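Local coordinates for protein putative sodium:solute symporter (Proteus mirabilis, PDB 5NV9) that imports the sialic acid N-acetylneuraminic acid across the bacterial inner membrane, driving its uptake with the inward sodium gradient, at residues S60-M65 against T140-L145; F95-F100 against D265-T270; L145-F150 against A334-A339; Q259-T264 against R272-N277. One frame throughout, in Å; residues are numbered along the deposited sequence. Where two conformers were deposited one is given.

Interaction 1: residues S60-M65 against T140-L145. With SLB (N-acetyl-beta-neuraminic acid), chain D.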
# COMPACT_ATOMS: atom_id res chain seq x y z
N SER A 60 2.39 1.86 4.86
CA SER A 60 2.38 3.32 4.79
C SER A 60 2.11 3.90 6.17
O SER A 60 2.11 3.19 7.18
CB SER A 60 1.34 3.74 3.77
OG SER A 60 0.03 3.79 4.30
N SER A 61 1.86 5.19 6.24
CA SER A 61 1.44 5.80 7.49
C SER A 61 0.12 5.30 8.01
O SER A 61 -0.18 5.48 9.18
CB SER A 61 1.42 7.31 7.31
OG SER A 61 0.44 7.61 6.34
N ILE A 62 -0.68 4.66 7.17
CA ILE A 62 -1.90 3.98 7.56
C ILE A 62 -1.58 2.85 8.58
O ILE A 62 -2.17 2.82 9.66
CB ILE A 62 -2.61 3.35 6.32
CG1 ILE A 62 -3.19 4.42 5.41
CG2 ILE A 62 -3.71 2.36 6.73
CD1 ILE A 62 -3.61 3.90 4.07
N THR A 63 -0.68 1.95 8.24
CA THR A 63 -0.27 0.90 9.16
C THR A 63 0.43 1.52 10.37
O THR A 63 0.16 1.15 11.53
CB THR A 63 0.70 -0.14 8.48
OG1 THR A 63 -0.03 -1.08 7.70
CG2 THR A 63 1.58 -0.89 9.52
N PHE A 64 1.33 2.49 10.10
CA PHE A 64 2.25 2.98 11.14
C PHE A 64 1.45 3.60 12.30
O PHE A 64 1.76 3.33 13.47
CB PHE A 64 3.25 3.99 10.58
CG PHE A 64 4.53 4.15 11.41
CD1 PHE A 64 4.51 4.75 12.67
CD2 PHE A 64 5.75 3.74 10.90
CE1 PHE A 64 5.70 4.87 13.43
CE2 PHE A 64 6.96 3.89 11.63
CZ PHE A 64 6.94 4.46 12.88
N MSE A 65 0.45 4.41 11.97
CA MSE A 65 -0.43 5.06 12.95
C MSE A 65 -1.62 4.25 13.39
O MSE A 65 -1.96 4.29 14.57
CB MSE A 65 -0.99 6.41 12.46
CG MSE A 65 -0.44 7.57 13.32
SE MSE A 65 1.49 7.73 12.97
CE MSE A 65 1.36 8.05 11.03
N THR A 140 -0.94 11.11 2.80
CA THR A 140 -0.41 12.43 3.10
C THR A 140 -1.23 13.15 4.20
O THR A 140 -0.69 13.71 5.15
CB THR A 140 -0.34 13.21 1.79
OG1 THR A 140 0.50 12.48 0.90
CG2 THR A 140 0.17 14.59 1.99
N TYR A 141 -2.55 13.08 4.08
CA TYR A 141 -3.50 13.55 5.08
C TYR A 141 -3.29 12.97 6.45
O TYR A 141 -3.18 13.76 7.39
CB TYR A 141 -4.94 13.31 4.58
CG TYR A 141 -6.01 13.77 5.57
CD1 TYR A 141 -6.14 15.10 5.90
CD2 TYR A 141 -6.87 12.86 6.16
CE1 TYR A 141 -7.10 15.53 6.81
CE2 TYR A 141 -7.84 13.28 7.05
CZ TYR A 141 -7.95 14.62 7.37
OH TYR A 141 -8.91 15.05 8.26
N LEU A 142 -3.22 11.63 6.59
CA LEU A 142 -2.98 10.99 7.87
C LEU A 142 -1.63 11.40 8.50
O LEU A 142 -1.57 11.62 9.68
CB LEU A 142 -2.94 9.48 7.79
CG LEU A 142 -4.11 8.69 7.28
CD1 LEU A 142 -3.79 7.22 7.58
CD2 LEU A 142 -5.40 9.14 7.92
N THR A 143 -0.58 11.48 7.70
CA THR A 143 0.74 11.84 8.18
C THR A 143 0.69 13.24 8.78
O THR A 143 1.24 13.48 9.86
CB THR A 143 1.77 11.74 7.01
OG1 THR A 143 1.63 10.48 6.36
CG2 THR A 143 3.20 11.94 7.43
N VAL A 144 0.06 14.16 8.06
CA VAL A 144 -0.17 15.51 8.55
C VAL A 144 -1.02 15.51 9.85
O VAL A 144 -0.69 16.19 10.81
CB VAL A 144 -0.84 16.42 7.48
CG1 VAL A 144 -1.27 17.75 8.10
CG2 VAL A 144 0.12 16.68 6.32
N LEU A 145 -2.10 14.74 9.87
CA LEU A 145 -2.93 14.66 11.07
C LEU A 145 -2.09 14.20 12.23
O LEU A 145 -2.22 14.73 13.32
CB LEU A 145 -4.10 13.70 10.92
CG LEU A 145 -5.42 14.30 10.45
CD1 LEU A 145 -6.41 13.19 10.13
CD2 LEU A 145 -5.97 15.21 11.53
C1 SLB D . -0.84 0.32 4.55
C2 SLB D . -1.37 -1.06 4.23
C3 SLB D . -2.79 -1.16 4.72
C4 SLB D . -3.35 -2.60 4.64
C5 SLB D . -2.41 -3.45 5.50
C6 SLB D . -0.96 -3.33 4.97
C7 SLB D . 0.08 -4.12 5.77
C8 SLB D . 1.47 -3.93 5.21
C9 SLB D . 2.48 -4.85 5.90
C10 SLB D . -3.14 -5.53 6.61
C11 SLB D . -3.19 -7.02 6.43
N5 SLB D . -2.81 -4.86 5.49
O1A SLB D . -0.20 0.48 5.64
O1B SLB D . -1.11 1.27 3.72
O2 SLB D . -1.31 -1.33 2.80
O4 SLB D . -4.71 -2.68 5.18
O6 SLB D . -0.55 -1.96 5.00
O7 SLB D . 0.13 -3.67 7.13
O8 SLB D . 1.47 -4.18 3.81
O9 SLB D . 2.22 -6.25 5.64
O10 SLB D . -3.33 -4.98 7.71

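Interaction 2: residues F95-F100 against D265-T270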
# COMPACT_ATOMS: atom_id res chain seq x y z
N PHE A 95 1.33 -19.13 -10.19
CA PHE A 95 0.25 -18.98 -11.19
C PHE A 95 0.26 -17.65 -11.90
O PHE A 95 -0.23 -17.61 -13.04
CB PHE A 95 -1.09 -19.25 -10.55
CG PHE A 95 -1.23 -20.66 -10.06
CD1 PHE A 95 -1.19 -21.71 -10.96
CD2 PHE A 95 -1.42 -20.94 -8.72
CE1 PHE A 95 -1.30 -23.03 -10.52
CE2 PHE A 95 -1.57 -22.24 -8.28
CZ PHE A 95 -1.49 -23.29 -9.18
N TYR A 96 0.76 -16.57 -11.26
CA TYR A 96 0.60 -15.19 -11.83
C TYR A 96 1.89 -14.71 -12.44
O TYR A 96 1.92 -14.36 -13.59
CB TYR A 96 0.11 -14.20 -10.76
CG TYR A 96 -1.36 -14.35 -10.31
CD1 TYR A 96 -1.75 -15.35 -9.45
CD2 TYR A 96 -2.33 -13.44 -10.72
CE1 TYR A 96 -3.09 -15.50 -9.04
CE2 TYR A 96 -3.67 -13.53 -10.30
CZ TYR A 96 -4.05 -14.58 -9.48
OH TYR A 96 -5.37 -14.63 -9.12
N ILE A 97 2.98 -14.75 -11.67
CA ILE A 97 4.30 -14.14 -12.07
C ILE A 97 4.87 -14.61 -13.44
O ILE A 97 5.31 -13.74 -14.26
CB ILE A 97 5.33 -14.20 -10.94
CG1 ILE A 97 4.98 -13.09 -9.93
CG2 ILE A 97 6.76 -14.07 -11.45
CD1 ILE A 97 5.76 -13.14 -8.62
N PRO A 98 4.69 -15.89 -13.78
CA PRO A 98 5.12 -16.32 -15.13
C PRO A 98 4.45 -15.60 -16.28
O PRO A 98 5.12 -15.30 -17.28
CB PRO A 98 4.83 -17.83 -15.14
CG PRO A 98 4.81 -18.23 -13.70
CD PRO A 98 4.22 -17.04 -12.97
N PHE A 99 3.16 -15.27 -16.16
CA PHE A 99 2.48 -14.50 -17.22
C PHE A 99 3.02 -13.11 -17.31
O PHE A 99 3.34 -12.62 -18.40
CB PHE A 99 0.96 -14.47 -17.03
CG PHE A 99 0.31 -15.79 -17.37
CD1 PHE A 99 0.23 -16.78 -16.44
CD2 PHE A 99 -0.19 -16.02 -18.65
CE1 PHE A 99 -0.33 -17.99 -16.77
CE2 PHE A 99 -0.76 -17.23 -18.97
CZ PHE A 99 -0.82 -18.22 -18.03
N PHE A 100 3.17 -12.49 -16.14
CA PHE A 100 3.64 -11.11 -16.05
C PHE A 100 5.05 -11.01 -16.65
O PHE A 100 5.36 -10.06 -17.38
CB PHE A 100 3.65 -10.60 -14.58
CG PHE A 100 2.27 -10.34 -13.97
CD1 PHE A 100 1.28 -9.66 -14.67
CD2 PHE A 100 1.97 -10.74 -12.68
CE1 PHE A 100 0.00 -9.41 -14.08
CE2 PHE A 100 0.72 -10.50 -12.09
CZ PHE A 100 -0.27 -9.82 -12.78
N ASP A 265 16.09 -9.72 -12.82
CA ASP A 265 16.57 -10.20 -14.10
C ASP A 265 16.29 -11.68 -14.34
O ASP A 265 16.38 -12.15 -15.44
CB ASP A 265 18.06 -9.91 -14.25
CG ASP A 265 18.46 -9.76 -15.66
OD1 ASP A 265 17.97 -8.82 -16.30
OD2 ASP A 265 19.26 -10.58 -16.14
N SER A 266 15.96 -12.42 -13.30
CA SER A 266 15.69 -13.83 -13.45
C SER A 266 14.60 -14.22 -12.50
O SER A 266 14.19 -13.43 -11.63
CB SER A 266 16.95 -14.60 -13.10
OG SER A 266 17.29 -14.40 -11.72
N ILE A 267 14.13 -15.46 -12.65
CA ILE A 267 13.05 -15.98 -11.82
C ILE A 267 13.64 -16.30 -10.45
O ILE A 267 12.94 -16.22 -9.43
CB ILE A 267 12.30 -17.17 -12.47
CG1 ILE A 267 11.00 -17.49 -11.72
CG2 ILE A 267 13.14 -18.41 -12.50
CD1 ILE A 267 9.82 -16.61 -12.11
N LYS A 268 14.94 -16.60 -10.41
CA LYS A 268 15.65 -16.85 -9.14
C LYS A 268 15.57 -15.63 -8.25
O LYS A 268 15.28 -15.75 -7.04
CB LYS A 268 17.10 -17.20 -9.38
CG LYS A 268 17.97 -17.37 -8.14
CD LYS A 268 19.43 -17.65 -8.56
CE LYS A 268 20.37 -17.46 -7.39
NZ LYS A 268 21.61 -18.24 -7.58
N GLU A 269 15.82 -14.47 -8.86
CA GLU A 269 15.83 -13.19 -8.12
C GLU A 269 14.40 -12.76 -7.78
O GLU A 269 14.19 -12.14 -6.75
CB GLU A 269 16.54 -12.10 -8.94
CG GLU A 269 18.07 -12.28 -8.93
CD GLU A 269 18.62 -12.26 -7.50
OE1 GLU A 269 18.02 -11.61 -6.61
OE2 GLU A 269 19.65 -12.93 -7.22
N THR A 270 13.43 -13.14 -8.64
CA THR A 270 12.03 -12.95 -8.38
C THR A 270 11.56 -13.67 -7.15
O THR A 270 10.83 -13.08 -6.34
CB THR A 270 11.16 -13.28 -9.62
OG1 THR A 270 11.70 -12.60 -10.78
CG2 THR A 270 9.79 -12.84 -9.42

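Interaction 3: residues L145-F150 against A334-A339. With NA (sodium ion), chain B.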
# COMPACT_ATOMS: atom_id res chain seq x y z
N LEU A 145 -2.10 14.74 9.87
CA LEU A 145 -2.93 14.66 11.07
C LEU A 145 -2.09 14.20 12.23
O LEU A 145 -2.22 14.73 13.32
CB LEU A 145 -4.10 13.70 10.92
CG LEU A 145 -5.42 14.30 10.45
CD1 LEU A 145 -6.41 13.19 10.13
CD2 LEU A 145 -5.97 15.21 11.53
N ALA A 146 -1.22 13.23 12.00
CA ALA A 146 -0.40 12.72 13.07
C ALA A 146 0.64 13.70 13.66
O ALA A 146 0.87 13.71 14.87
CB ALA A 146 0.32 11.47 12.59
N LEU A 147 1.30 14.46 12.78
CA LEU A 147 2.49 15.20 13.11
C LEU A 147 2.22 16.66 13.37
O LEU A 147 3.04 17.33 13.97
CB LEU A 147 3.46 15.15 11.95
CG LEU A 147 4.05 13.78 11.65
CD1 LEU A 147 5.17 14.00 10.66
CD2 LEU A 147 4.57 13.07 12.89
N ARG A 148 1.08 17.14 12.92
CA ARG A 148 0.82 18.56 12.89
C ARG A 148 0.78 19.12 14.29
O ARG A 148 1.36 20.17 14.53
CB ARG A 148 -0.49 18.85 12.18
CG ARG A 148 -0.71 20.31 11.97
CD ARG A 148 -2.18 20.58 11.77
NE ARG A 148 -2.42 21.99 11.90
CZ ARG A 148 -3.44 22.63 11.34
NH1 ARG A 148 -4.30 21.97 10.58
NH2 ARG A 148 -3.57 23.94 11.51
N PRO A 149 0.11 18.44 15.22
CA PRO A 149 0.07 19.04 16.56
C PRO A 149 1.45 19.25 17.21
O PRO A 149 1.55 20.01 18.17
CB PRO A 149 -0.71 18.01 17.38
CG PRO A 149 -1.54 17.28 16.37
CD PRO A 149 -0.63 17.17 15.18
N PHE A 150 2.51 18.62 16.68
CA PHE A 150 3.79 18.57 17.38
C PHE A 150 4.99 19.12 16.61
O PHE A 150 6.09 19.07 17.12
CB PHE A 150 4.14 17.12 17.78
CG PHE A 150 3.02 16.37 18.47
CD1 PHE A 150 2.67 16.66 19.78
CD2 PHE A 150 2.39 15.34 17.84
CE1 PHE A 150 1.66 15.96 20.42
CE2 PHE A 150 1.38 14.63 18.46
CZ PHE A 150 1.01 14.94 19.76
N ALA A 334 11.43 10.85 11.12
CA ALA A 334 11.92 10.53 9.80
C ALA A 334 11.37 9.16 9.35
O ALA A 334 11.09 8.99 8.17
CB ALA A 334 13.42 10.55 9.76
N ALA A 335 11.24 8.19 10.29
CA ALA A 335 10.70 6.86 9.98
C ALA A 335 9.19 6.86 9.58
O ALA A 335 8.76 6.10 8.76
CB ALA A 335 10.94 5.89 11.13
N ILE A 336 8.41 7.75 10.17
CA ILE A 336 7.04 7.99 9.76
C ILE A 336 6.99 8.66 8.39
O ILE A 336 6.23 8.26 7.54
CB ILE A 336 6.30 8.87 10.81
CG1 ILE A 336 6.14 8.09 12.12
CG2 ILE A 336 4.98 9.39 10.27
CD1 ILE A 336 5.58 8.94 13.28
N PHE A 337 7.79 9.68 8.17
CA PHE A 337 8.01 10.16 6.82
C PHE A 337 8.39 8.99 5.88
O PHE A 337 7.88 8.91 4.76
CB PHE A 337 9.08 11.21 6.74
CG PHE A 337 8.60 12.62 7.01
CD1 PHE A 337 8.14 13.00 8.28
CD2 PHE A 337 8.71 13.58 6.01
CE1 PHE A 337 7.77 14.30 8.53
CE2 PHE A 337 8.35 14.91 6.27
CZ PHE A 337 7.89 15.27 7.52
N ALA A 338 9.31 8.15 6.29
CA ALA A 338 9.76 7.09 5.39
C ALA A 338 8.60 6.10 5.05
O ALA A 338 8.54 5.59 3.92
CB ALA A 338 10.94 6.35 5.94
N ALA A 339 7.72 5.80 6.03
CA ALA A 339 6.51 4.96 5.77
C ALA A 339 5.57 5.59 4.73
O ALA A 339 5.07 4.93 3.82
CB ALA A 339 5.78 4.61 7.05
NA NA B . 5.43 2.96 2.72

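Interaction 4: residues Q259-T264 against R272-N277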
# COMPACT_ATOMS: atom_id res chain seq x y z
N GLN A 259 4.56 -4.43 -10.40
CA GLN A 259 5.77 -3.84 -11.01
C GLN A 259 7.10 -4.36 -10.45
O GLN A 259 8.09 -4.49 -11.19
CB GLN A 259 5.72 -2.33 -10.85
CG GLN A 259 6.23 -1.55 -12.04
CD GLN A 259 6.24 -0.07 -11.75
OE1 GLN A 259 5.37 0.40 -11.01
NE2 GLN A 259 7.23 0.67 -12.30
N ARG A 260 7.15 -4.65 -9.15
CA ARG A 260 8.39 -5.20 -8.56
C ARG A 260 8.70 -6.61 -9.00
O ARG A 260 9.83 -7.05 -8.83
CB ARG A 260 8.36 -5.16 -7.03
CG ARG A 260 8.81 -3.86 -6.43
CD ARG A 260 7.73 -2.82 -6.39
NE ARG A 260 8.26 -1.53 -5.95
CZ ARG A 260 7.82 -0.34 -6.38
NH1 ARG A 260 6.83 -0.27 -7.25
NH2 ARG A 260 8.41 0.76 -5.97
N TYR A 261 7.73 -7.34 -9.56
CA TYR A 261 7.98 -8.69 -10.04
C TYR A 261 8.78 -8.75 -11.34
O TYR A 261 9.31 -9.80 -11.68
CB TYR A 261 6.65 -9.45 -10.25
CG TYR A 261 5.72 -9.54 -8.99
CD1 TYR A 261 6.21 -9.40 -7.67
CD2 TYR A 261 4.36 -9.78 -9.15
CE1 TYR A 261 5.34 -9.51 -6.56
CE2 TYR A 261 3.51 -9.92 -8.06
CZ TYR A 261 3.96 -9.76 -6.77
OH TYR A 261 3.00 -9.90 -5.75
N ILE A 262 8.82 -7.64 -12.09
CA ILE A 262 9.45 -7.60 -13.41
C ILE A 262 10.77 -6.78 -13.44
O ILE A 262 11.42 -6.68 -14.48
CB ILE A 262 8.42 -7.13 -14.48
CG1 ILE A 262 7.79 -5.78 -14.17
CG2 ILE A 262 7.23 -8.09 -14.49
CD1 ILE A 262 8.52 -4.61 -14.75
N VAL A 263 11.16 -6.19 -12.31
CA VAL A 263 12.42 -5.43 -12.28
C VAL A 263 13.66 -6.29 -12.08
O VAL A 263 14.81 -5.79 -12.27
CB VAL A 263 12.41 -4.31 -11.21
CG1 VAL A 263 11.35 -3.29 -11.52
CG2 VAL A 263 12.25 -4.85 -9.81
N THR A 264 13.46 -7.52 -11.61
CA THR A 264 14.52 -8.51 -11.42
C THR A 264 14.86 -9.23 -12.73
O THR A 264 13.99 -9.45 -13.58
CB THR A 264 14.06 -9.55 -10.43
OG1 THR A 264 12.66 -9.87 -10.69
CG2 THR A 264 14.16 -9.00 -9.07
N ARG A 272 13.52 -14.43 -4.64
CA ARG A 272 14.12 -13.66 -3.57
C ARG A 272 13.32 -12.42 -3.19
O ARG A 272 13.28 -12.06 -2.00
CB ARG A 272 15.56 -13.30 -3.95
CG ARG A 272 16.42 -14.51 -3.81
CD ARG A 272 17.78 -14.30 -4.44
NE ARG A 272 18.64 -15.41 -4.07
CZ ARG A 272 19.95 -15.48 -4.29
NH1 ARG A 272 20.58 -14.49 -4.92
NH2 ARG A 272 20.64 -16.54 -3.85
N THR A 273 12.71 -11.75 -4.18
CA THR A 273 11.81 -10.64 -3.89
C THR A 273 10.66 -11.11 -2.96
O THR A 273 10.38 -10.48 -1.92
CB THR A 273 11.20 -10.05 -5.21
OG1 THR A 273 12.23 -9.59 -6.08
CG2 THR A 273 10.20 -8.92 -4.95
N LEU A 274 9.98 -12.20 -3.31
CA LEU A 274 8.85 -12.64 -2.47
C LEU A 274 9.35 -13.12 -1.15
O LEU A 274 8.70 -12.88 -0.13
CB LEU A 274 7.93 -13.69 -3.11
CG LEU A 274 7.38 -13.36 -4.51
CD1 LEU A 274 6.56 -14.50 -5.16
CD2 LEU A 274 6.49 -12.16 -4.47
N ILE A 275 10.52 -13.77 -1.13
CA ILE A 275 11.01 -14.33 0.16
C ILE A 275 11.41 -13.22 1.15
O ILE A 275 11.05 -13.26 2.34
CB ILE A 275 12.17 -15.28 -0.06
CG1 ILE A 275 11.61 -16.57 -0.66
CG2 ILE A 275 12.92 -15.61 1.24
CD1 ILE A 275 12.62 -17.32 -1.50
N THR A 276 12.10 -12.20 0.64
CA THR A 276 12.50 -11.08 1.46
C THR A 276 11.28 -10.31 2.03
O THR A 276 11.29 -9.85 3.19
CB THR A 276 13.34 -10.11 0.63
OG1 THR A 276 14.47 -10.79 0.11
CG2 THR A 276 13.79 -8.98 1.47
N ASN A 277 10.29 -10.09 1.18
CA ASN A 277 9.08 -9.44 1.59
C ASN A 277 8.39 -10.29 2.67
O ASN A 277 8.02 -9.75 3.72
CB ASN A 277 8.15 -9.18 0.41
CG ASN A 277 6.80 -8.69 0.86
OD1 ASN A 277 6.67 -7.54 1.24
ND2 ASN A 277 5.77 -9.59 0.87
O HOH W 1 10.99 -9.32 -8.49

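Interaction 1: residues S60-M65 against T140-L145
Ser61 and Ile62, in the first turn of helix 61-73, meet Thr143 and Leu142 on helix 118-151, while the residues flanking them hold the sialic acid carboxylate. Ser60 is the N-cap. Its OG accepts from Ile62 N and donates to SLB O1B at 2.8 Å, and Ser60 N reaches SLB O1A at 3.0 Å along a nearly straight line (174°). Ser61 turns to the other helix. Its OG lies 3.1 Å from Thr143 OG1, and both hydroxyls are hydrogen-bonded to Ile139 O, so small polar residues suit this buried spot. Ile62 serves two neighbours: CG1 lies 3.6 Å from Leu142 CD1, the two side chains crossing at a slant, while CD1 stands 3.6 Å from SLB O1B. Thr63 points away from helix 118-151 into the pocket; with OG1 beside its own backbone N (chi1 -80°), it accepts from SLB O7 at 2.7 Å. The start of a helix probably steadies the anionic carboxylate, and Arg135 also hydrogen-bonds the sialic acid. The two segments run at 35° to each other, their axes 9.5 Å apart, and helix 328-361 packs against both, with Ser343 on Ser60 and Ala340 on Thr143.

Interaction 2: residues F95-F100 against D265-T270
Ile267 and Thr270, in the first turn of helix 267-301, close on one residue of helix 89-102, Ile97, at the cytoplasmic side of the transporter. The turn is prepared by Ser266, the N-cap, whose OG accepts from Glu269 N at 3.2 Å; a short hydroxyl-bearing side chain is well suited to satisfy an amide at the helix start, which the regular i to i-4 pattern does not serve. Ile267 follows, on the surface. Its CG1 lies anti to the backbone N (chi1 -168°), and the bend at chi2 (83°) carries CD1 across to Ile97 CG2, 4.0 Å away. Glu269 turns elsewhere, forming a salt bridge with Arg272 and accepting from Gly47 N. The side chain of Thr270 sets out toward Ile97, and its two branches divide the work. The methyl CG2 meets Ile97 CG2 tip to tip at 3.8 Å, with Ile97 CD1 a little farther off. The hydroxyl turns back into its own helix, where OG1 donates to Ser266 O at 2.8 Å, and it has a second partner in the hydroxyl of Thr264. The Ser266 carbonyl also receives Thr270 N, the two donors arriving from opposite faces of its plane. Arg101, one turn beyond Ile97, also touches Ile267 and Thr270. Between the segments the chemistry is entirely that of methyl groups. Threonine can offer a methyl to a buried isoleucine because its hydroxyl is engaged by Ser266 O and Thr264, and the fit depends on branched shape rather than on any directional bond.

Interaction 3: residues L145-F150 against A334-A339
Leu147 sends its CG out beside its backbone N (chi1 -66°) and extends CD1 anti to CA (chi2 -169°), while Phe337 holds its ring on the matching side of its own backbone (chi1 -86°); together these torsions bring a methyl against a ring carbon. The contact belongs to the LeuT fold, where it joins the periplasmic end of helix 118-151 to the transmembrane helix 328-361. Leu147 is forked between two partners. CD1 lies 3.4 Å from Phe337 CE1, a close approach made obliquely to the ring, and CD2 lies 4.3 Å from Ile336 CD1. A leucine, branched at CG, can fill both positions at once, and all three residues are buried in an apolar layer to which Phe64 and Met65, the latter a selenomethionine, add their bulk beside Ile336. Just past Leu147 the helix is kinked: Pro149 has no amide hydrogen to give, and Phe150 N bonds instead to Leu147 O at 3.0 Å. Leu14 and Tyr17 of helix 8-29 also touch the Phe337 side chain. Farther along, the segment 334-339 leaves this apolar layer for a sodium site with the ligands of the conserved Na2 position, completed by Ala56, Leu59, Ser342 and Ser343. There Ala339 contributes its backbone alone, with O 2.3 Å from the ion.

Interaction 4: residues Q259-T264 against R272-N277
The chain at 259-264 has helix-like angles through Tyr261 without regular helical bonding and folds back beside the helical segment 272-277, the nearest CA atoms being those of Tyr261 and Thr273, 7.5 Å apart. Tyr261 meets Leu274 at about a right angle, with ring atom CE1 3.6 Å from Leu274 CD2; a tyrosine suits the place because its ring spans apolar neighbours while its OH goes on to Phe251 O. Thr264 CG2 lies 3.6 Å from Thr273 OG1. One water joins the segments. It donates to Arg260 O at 2.6 Å and hydrogen-bonds to Thr264 OG1 and Thr273 OG1, at 2.8 and 2.7 Å. Both hydroxyls have further partners, Thr270 OG1 for Thr264 and Glu269 O for Thr273. Arg260 sets out toward the helix, but its guanidinium turns off to another side, NE bonding to Ser53 OG and its side chain approaching that of Asp182, a ligand of the second sodium, to about 3 Å between nearest atoms. The water thus lets a loop carbonyl and two threonine hydroxyls share one polar partner without bonding directly across the segments, and it ties the backbone of Arg260, whose side chain reaches a sodium site, to the start of a transmembrane helix.

The four contacts form two pairs; interaction 1 lies across the chain's centre from interactions 2 and 4. Interactions 1 and 3, centres 7 Å apart, share Leu145 and merge through Phe64 CE1, 3.5 Å from Ile336 CG1; interaction 1 borders the sialic acid, and interaction 3 holds Ala339 of the sodium site. Interactions 2 and 4, centres 8 Å apart, both use helix 267-301 and meet where Ile97 CG1 lies 3.5 Å from Tyr261 CD2. The pairs do not touch: interactions 1 and 2 have centres 32 Å apart. Interaction 4 comes nearer, its nearest atoms about 11 Å from those of interaction 1, and the Arg260 side chain lies about 4 Å from the second sodium, whereas interaction 2 lies away from every known site.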